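PDB 5D5P: HcgB from Methanococcus maripaludis, which probably acts as a guanylyltransferase in building the iron-guanylylpyridinol cofactor of [Fe]-hydrogenase, joining a pyridinol precursor to GMP. Local coordinates for residues 36-41 / 94-99; 42-47 / 65-70; 124-129 / 143-148. All coordinates share one frame; numbering follows the deposited sequence. Where two conformers were deposited one is given.

How the interactions relate
All three contacts draw on one mixed five-stranded sheet. Interactions 1 and 2 share strand 39-43, which is flanked by strand 97-103 on one edge and strand 64-67 on the other; their centres lie about 12 Å apart and they touch directly, Val40 O meeting Ser66 N at 2.8 Å and Ile99 O meeting Ala43 N at 2.9 Å in probable hydrogen bonds. Interaction 3 lies at the other edge of the sheet, where strand 122-128, outermost within this chain, meets helix 138-151. Its centre is about 18 Å from that of either other contact, with nearest atoms about 5 Å from interaction 1 and about 8 Å from interaction 2. No ligand marks the active site here, so none of the three is assigned to it.

Interaction 1 (36-41 / 94-99); sequences SAKNVT and DADLII
Asp96 and Asn39 begin the pairing of two parallel strands with polar bonds at their N-terminal ends. Asp96 OD2 accepts two backbone N-H groups: it receives Lys38 N at 2.8 Å on its anti lone pair, while Asn39 N comes from above the carboxylate plane. With CG anti to its own carbonyl carbon (chi1 -61°), the short Asp96 side chain reaches back to this turn; an alanine here would probably leave both N-H groups without this acceptor and the turn less firmly fixed. A water bridges Asp96 OD1, Asn39 ND2 and Asp94 O, and Asn39 OD1 is hydrogen-bonded to Asn64 ND2.

Backbone bonds follow. Asp96 N meets Asn39 O at 2.7 Å, then Thr41 N bonds to Leu97 O and Ile99 N to Thr41 O, both at 2.9 Å and nearly straight.

Apolar contacts fill one face, where the small Ala37 lets its CB rest 3.7 Å from Leu97 CB and beta-branched Val40 lies alongside Leu97. On the other face Thr41 OG1 sits 3.4 Å from Ala95 CB.

Helix 81-92 covers the Thr41 and Ile98 face, helix 47-57 packs on Ile99, and strands 64-67 and 111-117 continue the sheet beyond Val40 and Ile98.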
loop_
_atom_site.group_PDB
_atom_site.type_symbol
_atom_site.label_atom_id
_atom_site.label_comp_id
_atom_site.label_asym_id
_atom_site.label_seq_id
_atom_site.Cartn_x
_atom_site.Cartn_y
_atom_site.Cartn_z
ATOM N N SER A 36 -3.248 -14.946 -17.086
ATOM C CA SER A 36 -4.321 -15.263 -18.025
ATOM C C SER A 36 -5.040 -14.013 -18.522
ATOM O O SER A 36 -5.947 -14.110 -19.350
ATOM C CB SER A 36 -5.330 -16.223 -17.394
ATOM O OG SER A 36 -6.168 -15.551 -16.471
ATOM N N ALA A 37 -4.632 -12.850 -18.028
ATOM C CA ALA A 37 -5.271 -11.604 -18.427
ATOM C C ALA A 37 -5.200 -11.405 -19.942
ATOM O O ALA A 37 -4.127 -11.573 -20.541
ATOM C CB ALA A 37 -4.617 -10.430 -17.695
ATOM N N LYS A 38 -6.332 -11.047 -20.549
ATOM C CA LYS A 38 -6.383 -10.834 -21.995
ATOM C C LYS A 38 -6.366 -9.366 -22.368
ATOM O O LYS A 38 -5.989 -9.014 -23.485
ATOM C CB LYS A 38 -7.595 -11.533 -22.605
ATOM C CG LYS A 38 -7.578 -13.008 -22.278
ATOM C CD LYS A 38 -6.237 -13.615 -22.677
ATOM C CE LYS A 38 -6.180 -15.116 -22.409
ATOM N NZ LYS A 38 -4.911 -15.703 -22.917
ATOM N N ASN A 39 -6.804 -8.520 -21.438
ATOM C CA ASN A 39 -6.843 -7.093 -21.685
ATOM C C ASN A 39 -6.354 -6.412 -20.425
ATOM O O ASN A 39 -6.976 -6.494 -19.355
ATOM C CB ASN A 39 -8.256 -6.647 -22.060
ATOM C CG ASN A 39 -8.652 -7.113 -23.434
ATOM O OD1 ASN A 39 -8.179 -6.588 -24.439
ATOM N ND2 ASN A 39 -9.524 -8.110 -23.491
ATOM N N VAL A 40 -5.229 -5.720 -20.564
ATOM C CA VAL A 40 -4.589 -5.084 -19.425
ATOM C C VAL A 40 -4.623 -3.595 -19.620
ATOM O O VAL A 40 -4.229 -3.118 -20.672
ATOM C CB VAL A 40 -3.126 -5.556 -19.280
ATOM C CG1 VAL A 40 -2.434 -4.835 -18.134
ATOM C CG2 VAL A 40 -3.062 -7.077 -19.064
ATOM N N THR A 41 -5.075 -2.857 -18.608
ATOM C CA THR A 41 -5.075 -1.402 -18.673
ATOM C C THR A 41 -4.058 -0.852 -17.707
ATOM O O THR A 41 -4.005 -1.268 -16.555
ATOM C CB THR A 41 -6.476 -0.813 -18.359
ATOM O OG1 THR A 41 -7.364 -1.078 -19.451
ATOM C CG2 THR A 41 -6.407 0.710 -18.173
ATOM N N ASP A 94 -13.499 -2.669 -19.591
ATOM C CA ASP A 94 -13.612 -4.072 -19.180
ATOM C C ASP A 94 -12.253 -4.784 -19.185
ATOM O O ASP A 94 -12.134 -5.930 -19.615
ATOM C CB ASP A 94 -14.652 -4.839 -20.000
ATOM C CG ASP A 94 -16.078 -4.653 -19.441
ATOM O OD1 ASP A 94 -16.328 -5.027 -18.260
ATOM O OD2 ASP A 94 -16.956 -4.155 -20.183
ATOM N N ALA A 95 -11.246 -4.093 -18.659
ATOM C CA ALA A 95 -9.915 -4.682 -18.466
ATOM C C ALA A 95 -9.993 -5.873 -17.517
ATOM O O ALA A 95 -10.790 -5.853 -16.575
ATOM C CB ALA A 95 -8.941 -3.629 -17.923
ATOM N N ASP A 96 -9.174 -6.897 -17.771
ATOM C CA ASP A 96 -9.031 -8.080 -16.906
ATOM C C ASP A 96 -8.047 -7.821 -15.779
ATOM O O ASP A 96 -8.059 -8.482 -14.730
ATOM C CB ASP A 96 -8.494 -9.286 -17.684
ATOM C CG ASP A 96 -9.391 -9.704 -18.799
ATOM O OD1 ASP A 96 -10.625 -9.591 -18.633
ATOM O OD2 ASP A 96 -8.862 -10.169 -19.830
ATOM N N LEU A 97 -7.156 -6.881 -16.034
ATOM C CA LEU A 97 -6.069 -6.591 -15.105
ATOM C C LEU A 97 -5.768 -5.105 -15.208
ATOM O O LEU A 97 -5.738 -4.566 -16.312
ATOM C CB LEU A 97 -4.830 -7.437 -15.452
ATOM C CG LEU A 97 -3.808 -7.653 -14.332
ATOM C CD1 LEU A 97 -4.363 -8.597 -13.237
ATOM C CD2 LEU A 97 -2.477 -8.153 -14.902
ATOM N N ILE A 98 -5.578 -4.456 -14.068
ATOM C CA ILE A 98 -5.290 -3.026 -14.030
ATOM C C ILE A 98 -3.975 -2.813 -13.284
ATOM O O ILE A 98 -3.786 -3.324 -12.186
ATOM C CB ILE A 98 -6.403 -2.224 -13.318
ATOM C CG1 ILE A 98 -7.678 -2.203 -14.159
ATOM C CG2 ILE A 98 -5.957 -0.760 -13.069
ATOM C CD1 ILE A 98 -8.485 -3.507 -14.105
ATOM N N ILE A 99 -3.065 -2.068 -13.897
ATOM C CA ILE A 99 -1.849 -1.685 -13.193
ATOM C C ILE A 99 -1.897 -0.203 -12.963
ATOM O O ILE A 99 -2.110 0.563 -13.903
ATOM C CB ILE A 99 -0.578 -2.062 -13.973
ATOM C CG1 ILE A 99 -0.587 -3.570 -14.199
ATOM C CG2 ILE A 99 0.665 -1.592 -13.161
ATOM C CD1 ILE A 99 0.411 -4.005 -15.151
HETATM O O HOH W 1 -11.574 -7.981 -20.948
#

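Interaction 2 (42-47 / 65-70); sequences VATSNE and ISMLEI
Val42 and Met67 pair as parallel neighbours near the C-terminal parts of two strands, and the close-fitting part of the contact gathers round Val42. Its N-H gives a nearly straight bond to Ser66 O (Val42 N to Ser66 O 2.8 Å, 171° at the hydrogen), and its carbonyl takes Leu68 N at 2.9 Å from Val42 O. A branched side chain suits the buried Val42, whose CG2 meets Ile65 CG2 at 4.0 Å. Leu68 lies against the backbone of Ala43, the centre of an inverse gamma turn, with Leu68 CB 4.0 Å from Ala43 CA; the alanine methyl is directed away, yet Leu68 CD2 is still 4.2 Å from Ala43 CB.

On the more exposed side the contact rests on one long side chain, Met67. Its CG stands anti to the carbonyl carbon (chi1 -81°), which carries the thioether past Thr44 O, 3.7 Å from Met67 SD. A bend at the last torsion (chi3 -59°) then sets Met67 CE 3.1 Å from OE2 of the exposed Glu47, which crosses it at about a right angle. The loop is shaped locally, Thr44 OG1 accepting Asn46 N at 3.1 Å in an ST turn, while Asn46 N-caps the helix through Lys49 N.

This is the beta-alpha-beta crossover of strand 39-43, helix 47-57 and strand 64-67: Phe50 of that helix covers Val42 and Met67, whereas Leu68 packs on Ile88 and Ala89 of helix 81-92, and strand 97-103 borders Ala43.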
loop_
_atom_site.group_PDB
_atom_site.type_symbol
_atom_site.label_atom_id
_atom_site.label_comp_id
_atom_site.label_asym_id
_atom_site.label_seq_id
_atom_site.Cartn_x
_atom_site.Cartn_y
_atom_site.Cartn_z
ATOM N N VAL A 42 -3.223 0.064 -18.186
ATOM C CA VAL A 42 -2.289 0.757 -17.320
ATOM C C VAL A 42 -2.863 2.148 -17.072
ATOM O O VAL A 42 -3.153 2.892 -18.000
ATOM C CB VAL A 42 -0.881 0.847 -17.929
ATOM C CG1 VAL A 42 0.063 1.404 -16.918
ATOM C CG2 VAL A 42 -0.424 -0.552 -18.407
ATOM N N ALA A 43 -3.064 2.464 -15.805
ATOM C CA ALA A 43 -3.768 3.674 -15.410
ATOM C C ALA A 43 -2.811 4.848 -15.418
ATOM O O ALA A 43 -2.498 5.406 -14.383
ATOM C CB ALA A 43 -4.409 3.495 -14.007
ATOM N N THR A 44 -2.335 5.213 -16.600
ATOM C CA THR A 44 -1.429 6.342 -16.754
ATOM C C THR A 44 -1.646 6.955 -18.105
ATOM O O THR A 44 -2.138 6.288 -19.008
ATOM C CB THR A 44 0.036 5.912 -16.650
ATOM O OG1 THR A 44 0.862 7.076 -16.658
ATOM C CG2 THR A 44 0.416 5.024 -17.840
ATOM N N SER A 45 -1.276 8.222 -18.267
ATOM C CA SER A 45 -1.249 8.783 -19.598
ATOM C C SER A 45 0.166 9.167 -20.028
ATOM O O SER A 45 0.358 9.768 -21.085
ATOM C CB SER A 45 -2.183 9.983 -19.651
ATOM O OG SER A 45 -1.846 10.882 -18.613
ATOM N N ASN A 46 1.146 8.806 -19.207
ATOM C CA ASN A 46 2.552 9.029 -19.518
ATOM C C ASN A 46 3.124 7.888 -20.364
ATOM O O ASN A 46 3.160 6.740 -19.899
ATOM C CB ASN A 46 3.369 9.185 -18.222
ATOM C CG ASN A 46 4.811 9.513 -18.487
ATOM O OD1 ASN A 46 5.679 8.636 -18.550
ATOM N ND2 ASN A 46 5.076 10.798 -18.706
ATOM N N GLU A 47 3.563 8.201 -21.579
ATOM C CA GLU A 47 3.932 7.171 -22.531
ATOM C C GLU A 47 5.198 6.464 -22.056
ATOM O O GLU A 47 5.353 5.266 -22.239
ATOM C CB GLU A 47 4.125 7.776 -23.923
ATOM C CG GLU A 47 2.877 8.499 -24.421
ATOM C CD GLU A 47 2.030 7.664 -25.371
ATOM O OE1 GLU A 47 2.517 6.598 -25.822
ATOM O OE2 GLU A 47 0.886 8.090 -25.682
ATOM N N ILE A 65 -2.418 -4.689 -24.275
ATOM C CA ILE A 65 -2.100 -3.807 -23.136
ATOM C C ILE A 65 -2.339 -2.388 -23.572
ATOM O O ILE A 65 -1.829 -1.976 -24.598
ATOM C CB ILE A 65 -0.635 -3.954 -22.642
ATOM C CG1 ILE A 65 -0.322 -5.421 -22.330
ATOM C CG2 ILE A 65 -0.408 -3.106 -21.423
ATOM C CD1 ILE A 65 1.139 -5.665 -21.983
ATOM N N SER A 66 -3.102 -1.624 -22.794
ATOM C CA SER A 66 -3.538 -0.298 -23.250
ATOM C C SER A 66 -3.333 0.748 -22.174
ATOM O O SER A 66 -3.399 0.415 -21.000
ATOM C CB SER A 66 -5.023 -0.339 -23.618
ATOM O OG SER A 66 -5.259 -1.306 -24.619
ATOM N N MET A 67 -3.115 2.011 -22.565
ATOM C CA MET A 67 -3.151 3.088 -21.559
ATOM C C MET A 67 -4.598 3.431 -21.293
ATOM O O MET A 67 -5.422 3.377 -22.180
ATOM C CB MET A 67 -2.437 4.374 -22.007
ATOM C CG MET A 67 -0.942 4.411 -21.870
ATOM S SD MET A 67 -0.265 6.065 -22.215
ATOM C CE MET A 67 -0.840 6.273 -23.894
ATOM N N LEU A 68 -4.865 3.943 -20.112
ATOM C CA LEU A 68 -6.186 4.446 -19.783
ATOM C C LEU A 68 -6.376 5.790 -20.462
ATOM O O LEU A 68 -5.530 6.670 -20.321
ATOM C CB LEU A 68 -6.336 4.583 -18.276
ATOM C CG LEU A 68 -7.662 5.110 -17.714
ATOM C CD1 LEU A 68 -8.779 4.129 -18.006
ATOM C CD2 LEU A 68 -7.517 5.319 -16.246
ATOM N N GLU A 69 -7.453 5.952 -21.229
ATOM C CA GLU A 69 -7.613 7.200 -21.972
ATOM C C GLU A 69 -8.043 8.358 -21.076
ATOM O O GLU A 69 -7.670 9.512 -21.299
ATOM C CB GLU A 69 -8.693 7.056 -23.049
ATOM C CG GLU A 69 -8.393 6.248 -24.290
ATOM C CD GLU A 69 -9.572 5.363 -24.649
ATOM O OE1 GLU A 69 -10.234 4.839 -23.721
ATOM O OE2 GLU A 69 -9.874 5.249 -25.853
ATOM N N ILE A 70 -8.857 8.042 -20.083
ATOM C CA ILE A 70 -9.354 9.010 -19.098
ATOM C C ILE A 70 -8.247 9.545 -18.186
ATOM O O ILE A 70 -7.546 8.782 -17.566
ATOM C CB ILE A 70 -10.465 8.391 -18.218
ATOM C CG1 ILE A 70 -11.634 7.927 -19.073
ATOM C CG2 ILE A 70 -10.971 9.392 -17.197
ATOM C CD1 ILE A 70 -12.727 7.276 -18.266
#

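Interaction 3 (124-129 / 143-148); sequences TGSVSP and ELELIT
Ser126 and Ser128 turn their hydroxyls from the strand onto a single helix residue, Glu145, and grip it at two points. Ser126 OG donates to the backbone carbonyl, 2.6 Å from Glu145 O, coming from the side of the C=O (108° at the oxygen) and tilted from its plane. Ser128 OG donates to the carboxylate; the modelled separation of 2.3 Å from Glu145 OE2 is very short, and its exact length is doubtful. In both serines OG stands between the backbone N and the carbonyl carbon, a torsion that swings it off the strand towards the helix, and their positions two apart along the strand put both hydroxyls on the same side. A third, apolar touch comes from Thr148, one turn further along, whose CG2 lies 3.9 Å from Ser126 CB.

Small side chains suit this interface because the axes of strand and helix approach to 7.1 Å. The two segments run roughly antiparallel, at 147°, as helix 138-151 returns across the edge strand 122-128 of the mixed sheet. Glu145 CB is 3.4 Å from Ser126 OG, and beyond CG the glutamate chain is extended, which brings its carboxylate level with Ser128.

The buried carboxylate has a further partner on the sheet: Glu145 OE1 forms a salt bridge with Arg101, which probably helps to keep it ionised. Thr148 is steadied within the helix, its OG1 bonding to Leu144 O at 2.8 Å, while Thr148 N reaches the same oxygen from the opposite face of its plane. Strand 111-117 holds the serine strand in line through backbone bonds between Leu113 and Ser126 and between Ser111 and Ser128. Leu146 packs against Val53 and Ile56 of helix 47-57. At the strand's end, Arg152 of the second subunit bonds to Ser128 O.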
loop_
_atom_site.group_PDB
_atom_site.type_symbol
_atom_site.label_atom_id
_atom_site.label_comp_id
_atom_site.label_asym_id
_atom_site.label_seq_id
_atom_site.Cartn_x
_atom_site.Cartn_y
_atom_site.Cartn_z
ATOM N N THR A 124 -1.438 -7.520 -5.605
ATOM C CA THR A 124 -0.074 -7.297 -5.133
ATOM C C THR A 124 0.251 -5.821 -5.337
ATOM O O THR A 124 -0.534 -5.108 -5.933
ATOM C CB THR A 124 0.950 -8.177 -5.874
ATOM O OG1 THR A 124 2.247 -7.990 -5.289
ATOM C CG2 THR A 124 1.032 -7.834 -7.379
ATOM N N GLY A 125 1.401 -5.370 -4.853
ATOM C CA GLY A 125 1.730 -3.957 -4.905
ATOM C C GLY A 125 3.146 -3.711 -4.393
ATOM O O GLY A 125 3.819 -4.618 -3.909
ATOM N N SER A 126 3.608 -2.468 -4.493
ATOM C CA SER A 126 4.896 -2.123 -3.929
ATOM C C SER A 126 4.936 -0.618 -3.702
ATOM O O SER A 126 4.100 0.102 -4.244
ATOM C CB SER A 126 6.000 -2.545 -4.876
ATOM O OG SER A 126 5.763 -1.899 -6.097
ATOM N N VAL A 127 5.874 -0.147 -2.895
ATOM C CA VAL A 127 5.936 1.292 -2.621
ATOM C C VAL A 127 7.318 1.832 -2.929
ATOM O O VAL A 127 8.280 1.086 -2.975
ATOM C CB VAL A 127 5.554 1.639 -1.160
ATOM C CG1 VAL A 127 4.062 1.371 -0.926
ATOM C CG2 VAL A 127 6.438 0.902 -0.174
ATOM N N SER A 128 7.414 3.137 -3.185
ATOM C CA SER A 128 8.697 3.791 -3.380
ATOM C C SER A 128 8.681 5.148 -2.681
ATOM O O SER A 128 7.604 5.744 -2.511
ATOM C CB SER A 128 8.977 3.943 -4.888
ATOM O OG SER A 128 7.917 4.656 -5.536
ATOM N N PRO A 129 9.853 5.638 -2.268
ATOM C CA PRO A 129 9.872 6.916 -1.548
ATOM C C PRO A 129 9.553 8.096 -2.452
ATOM O O PRO A 129 9.786 8.026 -3.659
ATOM C CB PRO A 129 11.309 7.029 -1.042
ATOM C CG PRO A 129 11.890 5.641 -1.180
ATOM C CD PRO A 129 11.192 5.021 -2.338
ATOM N N GLU A 143 9.985 0.645 -12.912
ATOM C CA GLU A 143 10.490 -0.701 -13.169
ATOM C C GLU A 143 10.656 -1.501 -11.876
ATOM O O GLU A 143 10.134 -2.610 -11.763
ATOM C CB GLU A 143 11.828 -0.639 -13.908
ATOM C CG GLU A 143 12.418 -2.000 -14.193
ATOM C CD GLU A 143 13.750 -1.913 -14.928
ATOM O OE1 GLU A 143 14.424 -0.862 -14.849
ATOM O OE2 GLU A 143 14.104 -2.889 -15.612
ATOM N N LEU A 144 11.354 -0.935 -10.891
ATOM C CA LEU A 144 11.567 -1.624 -9.622
ATOM C C LEU A 144 10.233 -1.895 -8.911
ATOM O O LEU A 144 10.062 -2.960 -8.302
ATOM C CB LEU A 144 12.480 -0.814 -8.708
ATOM C CG LEU A 144 12.737 -1.420 -7.333
ATOM C CD1 LEU A 144 13.415 -2.774 -7.531
ATOM C CD2 LEU A 144 13.592 -0.498 -6.474
ATOM N N GLU A 145 9.309 -0.936 -8.965
ATOM C CA GLU A 145 8.009 -1.109 -8.300
ATOM C C GLU A 145 7.335 -2.338 -8.883
ATOM O O GLU A 145 6.801 -3.174 -8.147
ATOM C CB GLU A 145 7.087 0.116 -8.477
ATOM C CG GLU A 145 7.468 1.329 -7.627
ATOM C CD GLU A 145 6.728 2.589 -8.045
ATOM O OE1 GLU A 145 5.913 2.516 -9.003
ATOM O OE2 GLU A 145 6.969 3.656 -7.424
ATOM N N LEU A 146 7.373 -2.442 -10.208
ATOM C CA LEU A 146 6.585 -3.495 -10.861
ATOM C C LEU A 146 7.228 -4.855 -10.668
ATOM O O LEU A 146 6.542 -5.845 -10.362
ATOM C CB LEU A 146 6.391 -3.185 -12.340
ATOM C CG LEU A 146 5.583 -4.213 -13.136
ATOM C CD1 LEU A 146 4.252 -4.457 -12.462
ATOM C CD2 LEU A 146 5.352 -3.676 -14.557
ATOM N N ILE A 147 8.542 -4.903 -10.833
ATOM C CA ILE A 147 9.285 -6.147 -10.638
ATOM C C ILE A 147 9.112 -6.622 -9.187
ATOM O O ILE A 147 8.921 -7.821 -8.928
ATOM C CB ILE A 147 10.769 -5.984 -10.980
ATOM C CG1 ILE A 147 10.922 -5.824 -12.496
ATOM C CG2 ILE A 147 11.558 -7.189 -10.520
ATOM C CD1 ILE A 147 12.338 -5.622 -12.944
ATOM N N THR A 148 9.153 -5.686 -8.249
ATOM C CA THR A 148 8.957 -6.028 -6.837
ATOM C C THR A 148 7.555 -6.588 -6.589
ATOM O O THR A 148 7.392 -7.599 -5.893
ATOM C CB THR A 148 9.197 -4.796 -5.924
ATOM O OG1 THR A 148 10.589 -4.435 -5.996
ATOM C CG2 THR A 148 8.897 -5.135 -4.479
#